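Local coordinates for TolA protein (Pseudomonas aeruginosa, PDB 1LR0), which probably helps, as part of the Tol-Pal system, to keep the outer membrane intact and to draw it inward during cell division, this chain being the C-terminal periplasmic domain of TolA, at residues V56-L61 with A86-V91; S72-S75 with F80-S83. All blocks are in the same frame, centred on the assembly; numbering follows the deposited sequence.

Contact 1: V56-L61 with A86-V91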
loop_
_atom_site.group_PDB
_atom_site.type_symbol
_atom_site.label_atom_id
_atom_site.label_comp_id
_atom_site.label_asym_id
_atom_site.label_seq_id
_atom_site.Cartn_x
_atom_site.Cartn_y
_atom_site.Cartn_z
ATOM N N VAL A 56 5.701 6.379 -3.491
ATOM C CA VAL A 56 6.798 5.667 -2.908
ATOM C C VAL A 56 6.725 4.216 -3.247
ATOM O O VAL A 56 5.672 3.618 -3.084
ATOM C CB VAL A 56 6.694 5.773 -1.325
ATOM C CG1 VAL A 56 7.727 4.907 -0.703
ATOM C CG2 VAL A 56 6.849 7.244 -0.901
ATOM N N LEU A 57 7.854 3.644 -3.656
ATOM C CA LEU A 57 7.964 2.188 -3.874
ATOM C C LEU A 57 8.474 1.591 -2.627
ATOM O O LEU A 57 9.501 1.948 -2.125
ATOM C CB LEU A 57 8.932 1.974 -5.025
ATOM C CG LEU A 57 9.249 0.508 -5.194
ATOM C CD1 LEU A 57 8.108 -0.189 -5.867
ATOM C CD2 LEU A 57 10.530 0.459 -6.030
ATOM N N ILE A 58 7.584 0.776 -2.106
ATOM C CA ILE A 58 7.733 0.005 -0.932
ATOM C C ILE A 58 8.102 -1.446 -1.288
ATOM O O ILE A 58 7.370 -2.128 -2.029
ATOM C CB ILE A 58 6.490 -0.000 -0.146
ATOM C CG1 ILE A 58 5.931 1.405 0.130
ATOM C CG2 ILE A 58 6.752 -0.657 1.158
ATOM C CD1 ILE A 58 4.718 1.375 1.028
ATOM N N GLU A 59 9.187 -1.905 -0.685
ATOM C CA GLU A 59 9.685 -3.302 -0.864
ATOM C C GLU A 59 9.541 -4.074 0.434
ATOM O O GLU A 59 10.017 -3.601 1.467
ATOM C CB GLU A 59 11.175 -3.272 -1.297
ATOM C CG GLU A 59 11.333 -2.588 -2.637
ATOM C CD GLU A 59 12.738 -2.558 -3.214
ATOM O OE1 GLU A 59 13.527 -3.554 -3.065
ATOM O OE2 GLU A 59 13.031 -1.495 -3.833
HETATM N N MSE A 60 8.898 -5.239 0.359
HETATM C CA MSE A 60 8.619 -6.111 1.469
HETATM C C MSE A 60 8.997 -7.576 1.225
HETATM O O MSE A 60 9.039 -8.041 0.093
HETATM C CB MSE A 60 7.138 -6.085 1.878
HETATM C CG MSE A 60 6.764 -4.772 2.583
HETATM SE SE MSE A 60 4.934 -4.692 3.107
HETATM C CE MSE A 60 4.349 -3.933 1.306
ATOM N N LEU A 61 9.198 -8.288 2.329
ATOM C CA LEU A 61 9.304 -9.755 2.301
ATOM C C LEU A 61 7.993 -10.308 2.627
ATOM O O LEU A 61 7.186 -9.665 3.287
ATOM C CB LEU A 61 10.280 -10.229 3.392
ATOM C CG LEU A 61 11.687 -9.720 3.204
ATOM C CD1 LEU A 61 12.702 -10.119 4.359
ATOM C CD2 LEU A 61 12.199 -10.136 1.823
ATOM N N ALA A 86 10.945 8.046 5.043
ATOM C CA ALA A 86 11.359 7.715 6.424
ATOM C C ALA A 86 10.234 7.105 7.194
ATOM O O ALA A 86 10.400 6.163 7.981
ATOM C CB ALA A 86 11.931 8.969 7.154
ATOM N N ALA A 87 9.022 7.610 6.964
ATOM C CA ALA A 87 7.871 7.098 7.656
ATOM C C ALA A 87 7.614 5.635 7.246
ATOM O O ALA A 87 7.283 4.797 8.120
ATOM C CB ALA A 87 6.552 7.971 7.409
ATOM N N VAL A 88 7.744 5.336 5.954
ATOM C CA VAL A 88 7.552 3.990 5.526
ATOM C C VAL A 88 8.552 3.074 6.287
ATOM O O VAL A 88 8.179 2.018 6.739
ATOM C CB VAL A 88 7.727 3.774 3.998
ATOM C CG1 VAL A 88 7.689 2.275 3.589
ATOM C CG2 VAL A 88 6.491 4.516 3.280
ATOM N N ARG A 89 9.825 3.410 6.139
ATOM C CA ARG A 89 10.894 2.550 6.798
ATOM C C ARG A 89 10.617 2.380 8.311
ATOM O O ARG A 89 10.796 1.302 8.925
ATOM C CB ARG A 89 12.283 3.095 6.535
ATOM C CG ARG A 89 12.672 3.298 5.128
ATOM C CD ARG A 89 12.611 2.007 4.397
ATOM N NE ARG A 89 13.527 1.003 4.986
ATOM C CZ ARG A 89 14.774 0.811 4.609
ATOM N NH1 ARG A 89 15.342 1.476 3.598
ATOM N NH2 ARG A 89 15.434 -0.109 5.251
ATOM N N ASN A 90 10.136 3.423 8.965
ATOM C CA ASN A 90 9.878 3.370 10.327
ATOM C C ASN A 90 8.715 2.457 10.733
ATOM O O ASN A 90 8.580 2.087 11.905
ATOM C CB ASN A 90 9.706 4.786 10.808
ATOM C CG ASN A 90 11.000 5.503 10.993
ATOM O OD1 ASN A 90 12.017 4.896 11.269
ATOM N ND2 ASN A 90 10.958 6.825 10.867
ATOM N N VAL A 91 7.851 2.102 9.802
ATOM C CA VAL A 91 6.784 1.225 10.145
ATOM C C VAL A 91 7.374 -0.131 10.481
ATOM O O VAL A 91 6.839 -0.826 11.338
ATOM C CB VAL A 91 5.866 1.041 8.987
ATOM C CG1 VAL A 91 4.992 -0.103 9.137
ATOM C CG2 VAL A 91 5.067 2.332 8.682
#
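Val88, on the helix that closes over the sheet, sets its two methyl groups against two different residues of strand 54-60: CG1 on Ile58 and CG2 on Val56. The forked end thus reaches two side chains that are two residues apart on the strand. Val56 points at the helix, whereas Ile58 sets off to one side and reaches Val88 with its outer carbons. Ile58 is the fuller partner. Its CG2 lies 3.9 Å from Val88 CG1, and its CG1 and CD1 are each 4.0 Å from that same methyl, so CG1 of the valine lies against three carbons of the isoleucine instead of one. The extended outer torsion of Ile58 (chi2 -176°) leads CD1 away from the backbone, yet it stays as near to Val88 CG1 as Ile58 CG1 is, and the two side chains meet at a slant. Val56 is touched more lightly: its CG1 stands 4.2 Å from Val88 CG2, the two side chains running past one another in opposite senses. In Val88 it is CG1 that stands opposite the backbone N (chi1 173°), which leaves CG2 on the side of that nitrogen, the side where Val56 lies. The CA atoms of Ile58 and Val88 are 7.6 Å apart, the closest CA approach of the two segments. Val38 of helix 4-41, Ala69 of strand 66-73 and Phe116 of strand 111-116 also touch Val88, while Ile34 and Ile114 lie on Ile58. The contact is therefore one piece of the hydrophobic core between the three-stranded antiparallel sheet and the helices of this TonB-like C-terminal domain. All three touching residues are buried and meet through methyl and methylene carbons alone, so shape and exclusion of water, with no directional bond, join helix 78-91 to the middle strand.

Contact 2: S72-S75 with F80-S83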
loop_
_atom_site.group_PDB
_atom_site.type_symbol
_atom_site.label_atom_id
_atom_site.label_comp_id
_atom_site.label_asym_id
_atom_site.label_seq_id
_atom_site.Cartn_x
_atom_site.Cartn_y
_atom_site.Cartn_z
ATOM N N SER A 72 9.169 6.978 -6.047
ATOM C CA SER A 72 8.900 6.614 -7.452
ATOM C C SER A 72 8.412 7.833 -8.264
ATOM O O SER A 72 8.617 7.882 -9.475
ATOM C CB SER A 72 7.879 5.454 -7.552
ATOM O OG SER A 72 6.711 5.760 -6.809
ATOM N N ARG A 73 7.651 8.756 -7.644
ATOM C CA ARG A 73 7.318 10.035 -8.308
ATOM C C ARG A 73 7.345 11.079 -7.254
ATOM O O ARG A 73 6.580 11.025 -6.313
ATOM C CB ARG A 73 5.972 9.989 -9.026
ATOM C CG ARG A 73 5.597 11.245 -9.832
ATOM C CD ARG A 73 4.136 11.176 -10.388
ATOM N NE ARG A 73 3.980 10.125 -11.419
ATOM C CZ ARG A 73 4.442 10.220 -12.661
ATOM N NH1 ARG A 73 5.076 11.272 -13.084
ATOM N NH2 ARG A 73 4.247 9.238 -13.526
ATOM N N SER A 74 8.224 12.031 -7.433
ATOM C CA SER A 74 8.408 13.090 -6.476
ATOM C C SER A 74 7.203 13.990 -6.359
ATOM O O SER A 74 6.498 14.232 -7.340
ATOM C CB SER A 74 9.627 13.928 -6.839
ATOM O OG SER A 74 9.689 15.076 -5.976
ATOM N N SER A 75 6.964 14.520 -5.147
ATOM C CA SER A 75 5.988 15.566 -4.925
ATOM C C SER A 75 6.391 16.939 -5.463
ATOM O O SER A 75 5.544 17.869 -5.495
ATOM C CB SER A 75 5.750 15.764 -3.421
ATOM O OG SER A 75 6.883 16.311 -2.787
ATOM N N PHE A 80 9.210 16.813 2.011
ATOM C CA PHE A 80 8.033 15.924 2.116
ATOM C C PHE A 80 8.322 14.571 1.576
ATOM O O PHE A 80 8.036 13.576 2.214
ATOM C CB PHE A 80 6.779 16.526 1.387
ATOM C CG PHE A 80 5.649 15.610 1.388
ATOM C CD1 PHE A 80 5.018 15.256 0.185
ATOM C CD2 PHE A 80 5.238 15.048 2.582
ATOM C CE1 PHE A 80 4.036 14.367 0.183
ATOM C CE2 PHE A 80 4.204 14.172 2.603
ATOM C CZ PHE A 80 3.577 13.782 1.364
ATOM N N ASP A 81 8.958 14.502 0.405
ATOM C CA ASP A 81 9.340 13.213 -0.118
ATOM C C ASP A 81 10.155 12.367 0.895
ATOM O O ASP A 81 9.901 11.193 1.112
ATOM C CB ASP A 81 10.211 13.349 -1.366
ATOM C CG ASP A 81 9.469 13.839 -2.592
ATOM O OD1 ASP A 81 10.211 14.037 -3.573
ATOM O OD2 ASP A 81 8.231 14.086 -2.669
ATOM N N SER A 82 11.175 12.989 1.465
ATOM C CA SER A 82 12.029 12.286 2.387
ATOM C C SER A 82 11.232 11.890 3.622
ATOM O O SER A 82 11.445 10.796 4.172
ATOM C CB SER A 82 13.171 13.194 2.824
ATOM O OG SER A 82 14.033 13.417 1.738
ATOM N N SER A 83 10.315 12.730 4.054
ATOM C CA SER A 83 9.496 12.390 5.252
ATOM C C SER A 83 8.574 11.192 5.029
ATOM O O SER A 83 8.319 10.409 5.933
ATOM C CB SER A 83 8.667 13.621 5.685
ATOM O OG SER A 83 7.525 13.843 4.828
#
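Asp81 OD2 is gripped twice by Ser75. The backbone N of Ser75 gives it a bond of 2.8 Å (N-H...O angle 160°) on the syn lone pair, and Ser75 OG donates to the same oxygen at 2.6 Å from above the carboxylate plane, 44° out of it. The other oxygen, OD1, takes a 2.7 Å bond from Ser74 OG, also on its syn side. One carboxylate thus receives three hydrogen bonds from two consecutive serines, which should hold its rotation. Ser75 OG sits between its own backbone N and carbonyl carbon (chi1 68°), and this brings it back to Asp81 as well as to the ring edge of Phe80, where OG lies 3.7 Å from CD1. Within the helix, Ser83 OG bonds to Phe80 O on a lone pair and also pairs with Trp42 NE1. The serine hydroxyls have further bonds in the turn, Ser74 OG with Gly76 N and Ser75 OG with Asp77 N. Asp81 is buried, and these three donors would offset its probable negative charge, tying the chain that leaves strand 66-73 to the first turns of helix 78-91.

Contacts 1 and 2 lie on the same helix, 78-91, with centres 13 Å apart: contact 2 near its start and contact 1 towards its other end. Along the chain contact 2 is nested within the loop closed by contact 1, and strands 54-60 and 66-73 are neighbours in one sheet. The two also touch directly, through Ser72 OG, which packs 3.5 Å from Val56 N. The centre of contact 1 is about 9 Å from the centre of the chain and that of contact 2 about 15 Å. The side chain of Phe80, in contact 2, is about 14 Å from a bound zinc ion, too far to be a ligand of it.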